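Local structure of CG14216 (Drosophila melanogaster, 3P9Y) at residues Ala11-Asp16 against Arg38-Gly43; Ser23-Asn28 against Asp151-Ala156; Phe109-Thr114 against His139-Asp144; Val115-Tyr120 against Val190-Val195. The protein removes phosphate from phosphoserine in the C-terminal domain of RNA polymerase II, and probably takes part in RNA processing and termination. The protein carries 2 engineered substitutions. All blocks are in the same frame, centred on the assembly; numbering follows the deposited sequence.

Interaction 1 (Ala11-Asp16 against Arg38-Gly43). Engineered in segment 11-16: Asp16 (natural residue Cys).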
loop_
_atom_site.group_PDB
_atom_site.type_symbol
_atom_site.label_atom_id
_atom_site.label_comp_id
_atom_site.label_asym_id
_atom_site.label_seq_id
_atom_site.Cartn_x
_atom_site.Cartn_y
_atom_site.Cartn_z
ATOM N N ALA A 11 9.210 -8.873 -5.993
ATOM C CA ALA A 11 9.320 -7.508 -5.510
ATOM C C ALA A 11 7.925 -6.898 -5.540
ATOM O O ALA A 11 7.332 -6.731 -6.609
ATOM C CB ALA A 11 10.280 -6.705 -6.375
ATOM N N VAL A 12 7.399 -6.577 -4.363
ATOM C CA VAL A 12 6.018 -6.148 -4.225
ATOM C C VAL A 12 5.944 -4.698 -3.756
ATOM O O VAL A 12 6.760 -4.254 -2.955
ATOM C CB VAL A 12 5.274 -7.035 -3.192
ATOM C CG1 VAL A 12 3.838 -6.559 -2.999
ATOM C CG2 VAL A 12 5.308 -8.494 -3.620
ATOM N N ALA A 13 4.964 -3.962 -4.263
ATOM C CA ALA A 13 4.637 -2.655 -3.714
ATOM C C ALA A 13 3.159 -2.637 -3.352
ATOM O O ALA A 13 2.357 -3.290 -4.005
ATOM C CB ALA A 13 4.957 -1.550 -4.708
ATOM N N VAL A 14 2.818 -1.910 -2.293
ATOM C CA VAL A 14 1.433 -1.664 -1.928
ATOM C C VAL A 14 1.229 -0.157 -1.915
ATOM O O VAL A 14 2.057 0.585 -1.381
ATOM C CB VAL A 14 1.097 -2.250 -0.551
ATOM C CG1 VAL A 14 -0.386 -2.079 -0.254
ATOM C CG2 VAL A 14 1.481 -3.723 -0.503
ATOM N N VAL A 15 0.127 0.290 -2.506
ATOM C CA VAL A 15 -0.068 1.699 -2.787
ATOM C C VAL A 15 -1.467 2.157 -2.371
ATOM O O VAL A 15 -2.469 1.499 -2.669
ATOM C CB VAL A 15 0.143 1.974 -4.294
ATOM C CG1 VAL A 15 0.106 3.459 -4.580
ATOM C CG2 VAL A 15 1.466 1.364 -4.760
ATOM N N ASP A 16 -1.523 3.282 -1.665
ATOM C CA ASP A 16 -2.788 3.897 -1.282
ATOM C C ASP A 16 -2.713 5.375 -1.663
ATOM O O ASP A 16 -2.039 5.729 -2.628
ATOM C CB ASP A 16 -3.047 3.718 0.220
ATOM C CG ASP A 16 -1.934 4.291 1.073
ATOM O OD1 ASP A 16 -1.116 5.055 0.532
ATOM O OD2 ASP A 16 -1.867 3.972 2.281
ATOM N N ARG A 38 7.576 -2.701 -0.609
ATOM C CA ARG A 38 7.710 -1.255 -0.445
ATOM C C ARG A 38 6.318 -0.651 -0.548
ATOM O O ARG A 38 5.421 -1.273 -1.103
ATOM C CB ARG A 38 8.626 -0.659 -1.520
ATOM C CG ARG A 38 10.064 -1.138 -1.441
ATOM C CD ARG A 38 10.957 -0.396 -2.422
ATOM N NE ARG A 38 12.374 -0.679 -2.200
ATOM C CZ ARG A 38 13.011 -1.748 -2.668
ATOM N NH1 ARG A 38 12.363 -2.656 -3.393
ATOM N NH2 ARG A 38 14.304 -1.911 -2.412
ATOM N N SER A 39 6.127 0.547 -0.008
ATOM C CA SER A 39 4.804 1.165 -0.004
ATOM C C SER A 39 4.850 2.612 -0.469
ATOM O O SER A 39 5.859 3.295 -0.300
ATOM C CB SER A 39 4.182 1.099 1.393
ATOM O OG SER A 39 5.010 1.732 2.351
ATOM N N TYR A 40 3.739 3.072 -1.039
ATOM C CA TYR A 40 3.638 4.429 -1.562
ATOM C C TYR A 40 2.202 4.947 -1.487
ATOM O O TYR A 40 1.264 4.180 -1.271
ATOM C CB TYR A 40 4.108 4.460 -3.020
ATOM C CG TYR A 40 5.477 3.867 -3.229
ATOM C CD1 TYR A 40 6.618 4.644 -3.090
ATOM C CD2 TYR A 40 5.630 2.529 -3.555
ATOM C CE1 TYR A 40 7.875 4.104 -3.271
ATOM C CE2 TYR A 40 6.881 1.979 -3.740
ATOM C CZ TYR A 40 8.001 2.772 -3.597
ATOM O OH TYR A 40 9.252 2.228 -3.778
ATOM N N GLY A 41 2.044 6.255 -1.664
ATOM C CA GLY A 41 0.740 6.874 -1.813
ATOM C C GLY A 41 0.702 7.538 -3.177
ATOM O O GLY A 41 1.745 7.726 -3.788
ATOM N N THR A 42 -0.484 7.893 -3.659
ATOM C CA THR A 42 -0.616 8.487 -4.987
ATOM C C THR A 42 -1.118 9.931 -4.936
ATOM O O THR A 42 -1.095 10.635 -5.942
ATOM C CB THR A 42 -1.571 7.668 -5.878
ATOM O OG1 THR A 42 -2.813 7.465 -5.194
ATOM C CG2 THR A 42 -0.960 6.323 -6.227
ATOM N N GLY A 43 -1.576 10.367 -3.768
ATOM C CA GLY A 43 -2.061 11.725 -3.604
ATOM C C GLY A 43 -0.987 12.766 -3.874
ATOM O O GLY A 43 0.201 12.457 -3.937
HETATM O O HOH W 1 9.645 -4.379 -3.094
#

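Interaction 2 (Ser23-Asn28 against Asp151-Ala156)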
loop_
_atom_site.group_PDB
_atom_site.type_symbol
_atom_site.label_atom_id
_atom_site.label_comp_id
_atom_site.label_asym_id
_atom_site.label_seq_id
_atom_site.Cartn_x
_atom_site.Cartn_y
_atom_site.Cartn_z
ATOM N N SER A 23 -1.724 1.226 3.153
ATOM C CA SER A 23 -0.503 0.686 2.558
ATOM C C SER A 23 0.503 0.287 3.632
ATOM O O SER A 23 1.284 -0.637 3.442
ATOM C CB SER A 23 0.146 1.695 1.610
ATOM O OG SER A 23 0.747 2.763 2.321
ATOM N N MET A 24 0.485 0.982 4.758
ATOM C CA MET A 24 1.462 0.730 5.811
ATOM C C MET A 24 1.088 -0.486 6.652
ATOM O O MET A 24 1.955 -1.215 7.115
ATOM C CB MET A 24 1.623 1.971 6.689
ATOM C CG MET A 24 2.276 3.125 5.947
ATOM S SD MET A 24 3.894 2.661 5.293
ATOM C CE MET A 24 4.911 2.900 6.750
ATOM N N GLU A 25 -0.205 -0.698 6.843
ATOM C CA GLU A 25 -0.687 -1.898 7.505
ATOM C C GLU A 25 -0.291 -3.112 6.664
ATOM O O GLU A 25 0.213 -4.111 7.189
ATOM C CB GLU A 25 -2.202 -1.825 7.657
ATOM C CG GLU A 25 -2.779 -2.801 8.649
ATOM C CD GLU A 25 -2.430 -2.444 10.080
ATOM O OE1 GLU A 25 -1.720 -3.239 10.719
ATOM O OE2 GLU A 25 -2.849 -1.366 10.559
ATOM N N ALA A 26 -0.507 -3.014 5.352
ATOM C CA ALA A 26 -0.126 -4.084 4.434
ATOM C C ALA A 26 1.392 -4.238 4.378
ATOM O O ALA A 26 1.906 -5.353 4.286
ATOM C CB ALA A 26 -0.678 -3.814 3.036
ATOM N N HIS A 27 2.106 -3.118 4.418
ATOM C CA HIS A 27 3.562 -3.144 4.377
ATOM C C HIS A 27 4.054 -3.994 5.534
ATOM O O HIS A 27 4.851 -4.912 5.355
ATOM C CB HIS A 27 4.139 -1.730 4.498
ATOM C CG HIS A 27 5.622 -1.653 4.263
ATOM N ND1 HIS A 27 6.212 -0.616 3.570
ATOM C CD2 HIS A 27 6.631 -2.481 4.627
ATOM C CE1 HIS A 27 7.519 -0.810 3.514
ATOM N NE2 HIS A 27 7.798 -1.933 4.149
ATOM N N ASN A 28 3.557 -3.682 6.727
ATOM C CA ASN A 28 4.014 -4.328 7.946
ATOM C C ASN A 28 3.746 -5.828 7.928
ATOM O O ASN A 28 4.622 -6.632 8.246
ATOM C CB ASN A 28 3.336 -3.694 9.158
ATOM C CG ASN A 28 3.769 -4.328 10.457
ATOM O OD1 ASN A 28 4.797 -3.970 11.028
ATOM N ND2 ASN A 28 2.990 -5.287 10.925
ATOM N N ASP A 151 -10.276 -1.990 9.159
ATOM C CA ASP A 151 -10.354 -2.557 7.821
ATOM C C ASP A 151 -8.991 -2.546 7.134
ATOM O O ASP A 151 -8.740 -3.354 6.250
ATOM C CB ASP A 151 -11.396 -1.818 6.983
ATOM C CG ASP A 151 -12.811 -2.203 7.357
ATOM O OD1 ASP A 151 -13.089 -3.419 7.433
ATOM O OD2 ASP A 151 -13.644 -1.295 7.575
ATOM N N ALA A 152 -8.104 -1.651 7.552
ATOM C CA ALA A 152 -6.751 -1.639 7.007
ATOM C C ALA A 152 -6.034 -2.931 7.394
ATOM O O ALA A 152 -5.329 -3.533 6.584
ATOM C CB ALA A 152 -5.982 -0.430 7.502
ATOM N N LEU A 153 -6.222 -3.365 8.634
ATOM C CA LEU A 153 -5.617 -4.611 9.089
ATOM C C LEU A 153 -6.233 -5.805 8.362
ATOM O O LEU A 153 -5.520 -6.726 7.959
ATOM C CB LEU A 153 -5.783 -4.778 10.602
ATOM C CG LEU A 153 -5.162 -6.063 11.152
ATOM C CD1 LEU A 153 -3.655 -6.062 10.932
ATOM C CD2 LEU A 153 -5.493 -6.237 12.634
ATOM N N MET A 154 -7.554 -5.786 8.200
ATOM C CA MET A 154 -8.255 -6.847 7.485
ATOM C C MET A 154 -7.750 -6.914 6.049
ATOM O O MET A 154 -7.560 -7.987 5.497
ATOM C CB MET A 154 -9.759 -6.583 7.471
ATOM C CG MET A 154 -10.410 -6.504 8.841
ATOM S SD MET A 154 -10.691 -8.123 9.575
ATOM C CE MET A 154 -9.123 -8.440 10.396
ATOM N N GLY A 155 -7.539 -5.749 5.451
ATOM C CA GLY A 155 -7.015 -5.665 4.102
ATOM C C GLY A 155 -5.615 -6.247 4.016
ATOM O O GLY A 155 -5.249 -6.866 3.018
ATOM N N ALA A 156 -4.826 -6.062 5.067
ATOM C CA ALA A 156 -3.462 -6.567 5.068
ATOM C C ALA A 156 -3.486 -8.088 5.029
ATOM O O ALA A 156 -2.705 -8.704 4.320
ATOM C CB ALA A 156 -2.706 -6.069 6.286
#

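Interaction 3 (Phe109-Thr114 against His139-Asp144)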
loop_
_atom_site.group_PDB
_atom_site.type_symbol
_atom_site.label_atom_id
_atom_site.label_comp_id
_atom_site.label_asym_id
_atom_site.label_seq_id
_atom_site.Cartn_x
_atom_site.Cartn_y
_atom_site.Cartn_z
ATOM N N PHE A 109 8.803 -3.215 -9.797
ATOM C CA PHE A 109 8.141 -4.287 -9.063
ATOM C C PHE A 109 7.561 -5.342 -9.989
ATOM O O PHE A 109 7.297 -5.082 -11.159
ATOM C CB PHE A 109 7.028 -3.702 -8.194
ATOM C CG PHE A 109 7.485 -2.580 -7.307
ATOM C CD1 PHE A 109 8.071 -2.846 -6.082
ATOM C CD2 PHE A 109 7.340 -1.261 -7.705
ATOM C CE1 PHE A 109 8.503 -1.811 -5.264
ATOM C CE2 PHE A 109 7.766 -0.223 -6.891
ATOM C CZ PHE A 109 8.349 -0.501 -5.670
ATOM N N ASP A 110 7.376 -6.543 -9.454
ATOM C CA ASP A 110 6.682 -7.607 -10.159
ATOM C C ASP A 110 5.184 -7.497 -9.929
ATOM O O ASP A 110 4.394 -7.839 -10.803
ATOM C CB ASP A 110 7.161 -8.975 -9.674
ATOM C CG ASP A 110 8.650 -9.167 -9.867
ATOM O OD1 ASP A 110 9.117 -9.071 -11.022
ATOM O OD2 ASP A 110 9.351 -9.404 -8.863
ATOM N N ILE A 111 4.797 -7.041 -8.740
ATOM C CA ILE A 111 3.384 -6.873 -8.407
ATOM C C ILE A 111 3.163 -5.569 -7.651
ATOM O O ILE A 111 3.881 -5.260 -6.703
ATOM C CB ILE A 111 2.854 -8.034 -7.542
ATOM C CG1 ILE A 111 3.055 -9.374 -8.258
ATOM C CG2 ILE A 111 1.383 -7.824 -7.222
ATOM C CD1 ILE A 111 2.572 -10.584 -7.458
ATOM N N ILE A 112 2.163 -4.808 -8.079
ATOM C CA ILE A 112 1.774 -3.590 -7.389
ATOM C C ILE A 112 0.320 -3.723 -6.960
ATOM O O ILE A 112 -0.567 -3.836 -7.795
ATOM C CB ILE A 112 1.922 -2.358 -8.305
ATOM C CG1 ILE A 112 3.364 -2.254 -8.817
ATOM C CG2 ILE A 112 1.514 -1.091 -7.564
ATOM C CD1 ILE A 112 3.591 -1.114 -9.801
ATOM N N VAL A 113 0.073 -3.729 -5.656
ATOM C CA VAL A 113 -1.289 -3.812 -5.146
ATOM C C VAL A 113 -1.782 -2.409 -4.790
ATOM O O VAL A 113 -1.088 -1.667 -4.108
ATOM C CB VAL A 113 -1.359 -4.723 -3.897
ATOM C CG1 VAL A 113 -2.796 -4.850 -3.404
ATOM C CG2 VAL A 113 -0.767 -6.099 -4.207
ATOM N N THR A 114 -2.964 -2.041 -5.270
ATOM C CA THR A 114 -3.596 -0.786 -4.875
ATOM C C THR A 114 -4.829 -1.098 -4.041
ATOM O O THR A 114 -5.371 -2.201 -4.114
ATOM C CB THR A 114 -3.994 0.079 -6.097
ATOM O OG1 THR A 114 -4.892 -0.653 -6.941
ATOM C CG2 THR A 114 -2.761 0.476 -6.893
ATOM N N HIS A 139 2.468 -6.670 -12.779
ATOM C CA HIS A 139 1.034 -6.858 -12.605
ATOM C C HIS A 139 0.478 -5.899 -11.564
ATOM O O HIS A 139 0.866 -5.948 -10.407
ATOM C CB HIS A 139 0.740 -8.293 -12.182
ATOM C CG HIS A 139 1.190 -9.316 -13.175
ATOM N ND1 HIS A 139 0.522 -9.552 -14.357
ATOM C CD2 HIS A 139 2.243 -10.165 -13.162
ATOM C CE1 HIS A 139 1.145 -10.501 -15.032
ATOM N NE2 HIS A 139 2.191 -10.891 -14.327
ATOM N N VAL A 140 -0.430 -5.026 -11.979
ATOM C CA VAL A 140 -1.105 -4.137 -11.044
ATOM C C VAL A 140 -2.436 -4.774 -10.644
ATOM O O VAL A 140 -3.240 -5.154 -11.498
ATOM C CB VAL A 140 -1.314 -2.732 -11.654
ATOM C CG1 VAL A 140 -1.857 -1.771 -10.616
ATOM C CG2 VAL A 140 0.003 -2.209 -12.213
ATOM N N LEU A 141 -2.648 -4.911 -9.337
ATOM C CA LEU A 141 -3.832 -5.570 -8.805
ATOM C C LEU A 141 -4.509 -4.664 -7.791
ATOM O O LEU A 141 -3.858 -4.162 -6.876
ATOM C CB LEU A 141 -3.433 -6.873 -8.114
ATOM C CG LEU A 141 -2.649 -7.873 -8.963
ATOM C CD1 LEU A 141 -2.041 -8.959 -8.084
ATOM C CD2 LEU A 141 -3.551 -8.479 -10.034
ATOM N N ASN A 142 -5.811 -4.445 -7.946
ATOM C CA ASN A 142 -6.545 -3.639 -6.982
ATOM C C ASN A 142 -7.385 -4.507 -6.077
ATOM O O ASN A 142 -8.164 -5.335 -6.542
ATOM C CB ASN A 142 -7.457 -2.623 -7.665
ATOM C CG ASN A 142 -8.136 -1.702 -6.666
ATOM O OD1 ASN A 142 -7.516 -0.781 -6.129
ATOM N ND2 ASN A 142 -9.409 -1.956 -6.401
ATOM N N VAL A 143 -7.217 -4.302 -4.777
ATOM C CA VAL A 143 -8.015 -4.970 -3.769
ATOM C C VAL A 143 -8.568 -3.893 -2.842
ATOM O O VAL A 143 -7.820 -3.268 -2.097
ATOM C CB VAL A 143 -7.176 -5.959 -2.950
ATOM C CG1 VAL A 143 -8.037 -6.629 -1.892
ATOM C CG2 VAL A 143 -6.535 -7.005 -3.860
ATOM N N ASP A 144 -9.878 -3.674 -2.895
ATOM C CA ASP A 144 -10.507 -2.612 -2.118
ATOM C C ASP A 144 -10.308 -2.784 -0.622
ATOM O O ASP A 144 -10.639 -3.826 -0.056
ATOM C CB ASP A 144 -11.999 -2.548 -2.421
ATOM C CG ASP A 144 -12.283 -1.913 -3.760
ATOM O OD1 ASP A 144 -11.416 -1.160 -4.255
ATOM O OD2 ASP A 144 -13.374 -2.158 -4.314
#

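Interaction 4 (Val115-Tyr120 against Val190-Val195)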
loop_
_atom_site.group_PDB
_atom_site.type_symbol
_atom_site.label_atom_id
_atom_site.label_comp_id
_atom_site.label_asym_id
_atom_site.label_seq_id
_atom_site.Cartn_x
_atom_site.Cartn_y
_atom_site.Cartn_z
ATOM N N VAL A 115 -5.272 -0.129 -3.247
ATOM C CA VAL A 115 -6.303 -0.385 -2.245
ATOM C C VAL A 115 -7.630 0.315 -2.551
ATOM O O VAL A 115 -8.558 0.281 -1.744
ATOM C CB VAL A 115 -5.809 -0.001 -0.833
ATOM C CG1 VAL A 115 -4.586 -0.822 -0.473
ATOM C CG2 VAL A 115 -5.491 1.484 -0.752
ATOM N N GLU A 116 -7.721 0.938 -3.718
ATOM C CA GLU A 116 -8.991 1.465 -4.212
ATOM C C GLU A 116 -8.826 1.910 -5.659
ATOM O O GLU A 116 -7.722 2.219 -6.092
ATOM C CB GLU A 116 -9.511 2.619 -3.343
ATOM C CG GLU A 116 -8.642 3.864 -3.322
ATOM C CD GLU A 116 -9.331 5.026 -2.601
ATOM O OE1 GLU A 116 -8.841 5.460 -1.539
ATOM O OE2 GLU A 116 -10.380 5.493 -3.090
ATOM N N GLU A 117 -9.924 1.937 -6.407
ATOM C CA GLU A 117 -9.835 2.115 -7.850
ATOM C C GLU A 117 -9.227 3.457 -8.236
ATOM O O GLU A 117 -8.565 3.560 -9.261
ATOM C CB GLU A 117 -11.197 1.947 -8.525
ATOM C CG GLU A 117 -11.091 1.959 -10.043
ATOM C CD GLU A 117 -12.370 1.556 -10.726
ATOM O OE1 GLU A 117 -13.269 1.043 -10.036
ATOM O OE2 GLU A 117 -12.479 1.748 -11.956
ATOM N N ARG A 118 -9.442 4.484 -7.427
ATOM C CA ARG A 118 -8.855 5.784 -7.726
ATOM C C ARG A 118 -7.337 5.692 -7.709
ATOM O O ARG A 118 -6.664 6.281 -8.552
ATOM C CB ARG A 118 -9.342 6.847 -6.742
ATOM C CG ARG A 118 -10.671 7.464 -7.144
ATOM C CD ARG A 118 -11.224 8.376 -6.063
ATOM N NE ARG A 118 -12.399 9.115 -6.518
ATOM C CZ ARG A 118 -12.371 10.356 -6.999
ATOM N NH1 ARG A 118 -11.225 11.019 -7.094
ATOM N NH2 ARG A 118 -13.498 10.942 -7.385
ATOM N N VAL A 119 -6.799 4.939 -6.754
ATOM C CA VAL A 119 -5.354 4.759 -6.660
ATOM C C VAL A 119 -4.874 3.858 -7.793
ATOM O O VAL A 119 -3.860 4.127 -8.424
ATOM C CB VAL A 119 -4.955 4.164 -5.296
ATOM C CG1 VAL A 119 -3.472 3.782 -5.276
ATOM C CG2 VAL A 119 -5.278 5.156 -4.184
ATOM N N TYR A 120 -5.619 2.787 -8.036
ATOM C CA TYR A 120 -5.377 1.901 -9.162
ATOM C C TYR A 120 -5.193 2.700 -10.457
ATOM O O TYR A 120 -4.225 2.500 -11.178
ATOM C CB TYR A 120 -6.561 0.953 -9.305
ATOM C CG TYR A 120 -6.482 -0.029 -10.451
ATOM C CD1 TYR A 120 -5.635 -1.126 -10.398
ATOM C CD2 TYR A 120 -7.301 0.111 -11.564
ATOM C CE1 TYR A 120 -5.585 -2.041 -11.438
ATOM C CE2 TYR A 120 -7.258 -0.793 -12.604
ATOM C CZ TYR A 120 -6.402 -1.866 -12.538
ATOM O OH TYR A 120 -6.366 -2.766 -13.575
ATOM N N VAL A 190 -13.786 -8.604 -5.858
ATOM C CA VAL A 190 -13.340 -8.296 -7.200
ATOM C C VAL A 190 -11.912 -7.764 -7.149
ATOM O O VAL A 190 -11.566 -6.936 -6.309
ATOM C CB VAL A 190 -14.257 -7.264 -7.877
ATOM C CG1 VAL A 190 -13.655 -6.791 -9.181
ATOM C CG2 VAL A 190 -15.635 -7.869 -8.107
ATOM N N ILE A 191 -11.087 -8.267 -8.053
ATOM C CA ILE A 191 -9.737 -7.772 -8.219
ATOM C C ILE A 191 -9.632 -7.121 -9.590
ATOM O O ILE A 191 -9.999 -7.731 -10.596
ATOM C CB ILE A 191 -8.718 -8.921 -8.136
ATOM C CG1 ILE A 191 -8.787 -9.598 -6.763
ATOM C CG2 ILE A 191 -7.303 -8.405 -8.407
ATOM C CD1 ILE A 191 -7.864 -10.785 -6.631
ATOM N N LEU A 192 -9.154 -5.881 -9.636
ATOM C CA LEU A 192 -8.874 -5.237 -10.914
ATOM C C LEU A 192 -7.443 -5.597 -11.292
ATOM O O LEU A 192 -6.552 -5.574 -10.444
ATOM C CB LEU A 192 -9.028 -3.714 -10.818
ATOM C CG LEU A 192 -10.305 -3.200 -10.146
ATOM C CD1 LEU A 192 -10.302 -1.680 -10.102
ATOM C CD2 LEU A 192 -11.555 -3.712 -10.864
ATOM N N HIS A 193 -7.220 -5.929 -12.557
ATOM C CA HIS A 193 -5.904 -6.373 -12.993
ATOM C C HIS A 193 -5.484 -5.735 -14.310
ATOM O O HIS A 193 -6.254 -5.703 -15.270
ATOM C CB HIS A 193 -5.880 -7.889 -13.140
ATOM C CG HIS A 193 -4.576 -8.419 -13.651
ATOM N ND1 HIS A 193 -4.492 -9.471 -14.539
ATOM C CD2 HIS A 193 -3.303 -8.041 -13.396
ATOM C CE1 HIS A 193 -3.223 -9.719 -14.804
ATOM N NE2 HIS A 193 -2.481 -8.864 -14.126
ATOM N N SER A 194 -4.259 -5.218 -14.335
ATOM C CA SER A 194 -3.647 -4.737 -15.565
ATOM C C SER A 194 -2.219 -5.245 -15.628
ATOM O O SER A 194 -1.551 -5.363 -14.599
ATOM C CB SER A 194 -3.642 -3.208 -15.610
ATOM O OG SER A 194 -4.959 -2.696 -15.669
ATOM N N VAL A 195 -1.759 -5.557 -16.835
ATOM C CA VAL A 195 -0.354 -5.868 -17.053
ATOM C C VAL A 195 0.309 -4.691 -17.749
ATOM O O VAL A 195 -0.072 -4.323 -18.858
ATOM C CB VAL A 195 -0.171 -7.118 -17.926
ATOM C CG1 VAL A 195 1.297 -7.497 -17.988
ATOM C CG2 VAL A 195 -1.003 -8.274 -17.388
#

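Interaction 1 (Ala11-Asp16 against Arg38-Gly43)
Val15 and Tyr40 sit side by side on two parallel strands, with Ala13 and Arg38 sharing their face of the sheet and Val14, Ser39 and Asp16 on the other. Four good backbone bonds join the pair, from Arg38 N to Val12 O at one end to Asp16 N to Tyr40 O (3.0 Å) at the other. Val15 carries CG1 anti to its N (chi1 -173°), which brings that methyl across Thr42 CG2 at 3.5 Å, a tight contact. Its CG2 and the methyl of Ala13 meet the Tyr40 ring near the ring plane, Ala13 CB lying 4.1 Å from CE2, so the ring is met at its edge and its OH runs on to Thr105. Arg38 reaches back along the strand, and a water accepts a weak bond from NH1 and lies 2.9 Å from Val12 O, to which it may donate. On the other face, Ser39 CB rests 3.5 Å from Val14 O, and its OG bonds to Lys96 and His27. Engineered Asp16 holds CG between N and carbonyl carbon (chi1 57°), which sets OD1 3.5 Å from Gly41 CA; OD1 accepts from Asn19 N and OD2 is bonded to Ser23. The natural residue here is cysteine, first in the CX5R signature of the phosphate-binding loop, and the paired strands belong to the beta-alpha-beta unit of a low-molecular-weight tyrosine-phosphatase-like fold.

Interaction 2 (Ser23-Asn28 against Asp151-Ala156)
Glu25 lays its aliphatic part across the helix of residues 151-156, with CG 3.4 Å from both Ala152 O and Leu153 CA. CG stands anti to the backbone N (chi1 -164°), which sends the chain toward the other helix; a bend at the next bond (chi2 70°) then turns the carboxylate at a slant against Leu153. There OE1 lies 3.4 Å from Leu153 CD1, an apolar neighbour, while OE2 is held by a salt bridge to Arg91 NH1. Ala152 meets the root of the same side chain, its CB 4.0 Å from Glu25 CB. One turn further on, Ala156 directs its methyl toward the partner backbone, with CB 3.6 Å from Glu25 O and 3.7 Å from Ala26 CA. Helices 22-32 and 149-167 lie on the same side of the central sheet of the phosphatase fold, and because alanines form much of the interface their short segments approach to 8.1 Å, crossing at -42°. No hydrogen bond spans the pair; shape and the aliphatic stem of Glu25 do the joining. Cut back to an alanine, Glu25 would probably no longer fill the space by Ala152 and Leu153, and Arg91 would lose its carboxylate mate. Ala26 CB faces less directly, 4.4 Å from Ala156 CB, since its bond from CA runs across the interface and Val14 of the sheet touches this side chain too.

Interaction 3 (Phe109-Thr114 against His139-Asp144)
Strand 111-114, helix 117-128 and strand 137-142 form a beta-alpha-beta unit, and its two parallel strands meet here with Ile112 beside Val140 and Val113 beside Leu141. Five backbone bonds join them. His139 N points almost perfectly straight at Asp110 O (179° at the hydrogen) yet comes from above that carbonyl's plane, whereas Leu141 N reaches Ile112 O (2.8 Å) close to the line of the C=O bond. Thr114 N to Leu141 O is equally short at 2.8 Å. On the face of Ile111 and Leu141, the Ile111 chi1 of -58° places CG1 beside the backbone N and leaves CG2 anti to it; Ile111 CG2 meets Leu141 CD1 at 3.7 Å as the two branches pass at a slant, and Met166 of helix 149-167 touches both. Further along, Val113 CG1 approaches Val143 CG2 at 4.3 Å. His139, on this face, has both ring nitrogens bonded elsewhere, NE2 to Asp173 and ND1 to His193; the nearby carboxylate would probably favour a proton on NE2. On the opposite face Thr114 and Asn142 cross at about a right angle, with Asn142 CB 3.3 Å from Thr114 OG1 and Tyr120 touching both residues. With a leucine here instead of Asn142, the buried Thr114 hydroxyl is likely to lose its polar neighbour. Hydrophobic strands with helices on both faces are typical of the three-layer alpha-beta-alpha architecture of this phosphatase fold.

Interaction 4 (Val115-Tyr120 against Val190-Val195)
A surface contact joins the first turn of helix 117-128 to the antiparallel edge strand 192-197, with Tyr120 laid over Leu192 and tied to Ser194. Tyr120 sends its ring toward the strand, CG anti to the backbone N (chi1 179°). Leu192 CB sits over one face of that ring, 3.8 Å from its centroid and 19° off the ring normal, a CH-pi contact shifted toward the hydroxyl end, where CZ is 3.6 Å away. The leucine's CD1 fits between the two helix side chains: it touches Tyr120 CD2 at 3.8 Å and the CG of Glu117 at 3.7 Å, the extended glutamate chain crossing it at about a right angle. At the far end of the ring, Tyr120 OH and Ser194 OG are hydrogen-bonded at a short 2.5 Å, and either may give the proton. Asn142 of the neighbouring strand also touches both Tyr120 and Leu192. His193, between Leu192 and Ser194, turns its side chain the other way, to His139. The chemistry thus divides along the tyrosine: its ring face binds by dispersion to an aliphatic side chain, and its hydroxyl, bonded to Ser194, ties the end of the ring to the edge strand.

The central sheet connects interactions 1, 3 and 4. Strand 11-16 meets strand 111-114 through a probable hydrogen bond from Val15 N to Val113 O (2.8 Å), and strand 137-142 meets the edge strand through one from Asn142 N to Leu192 O (2.8 Å). The centres of interactions 3 and 4 lie about 7 Å apart, those of interactions 2 and 4, which do not touch, about 16 Å. Interaction 2 belongs to the helical layer that also reaches the active site: Ser23 N probably donates to OD2 of engineered Asp16 (2.9 Å), near a modified side chain of the bound peptide. Just before helix 117-128, Val115 CG2 packs 3.5 Å from Asp16 CB, bordering the same site.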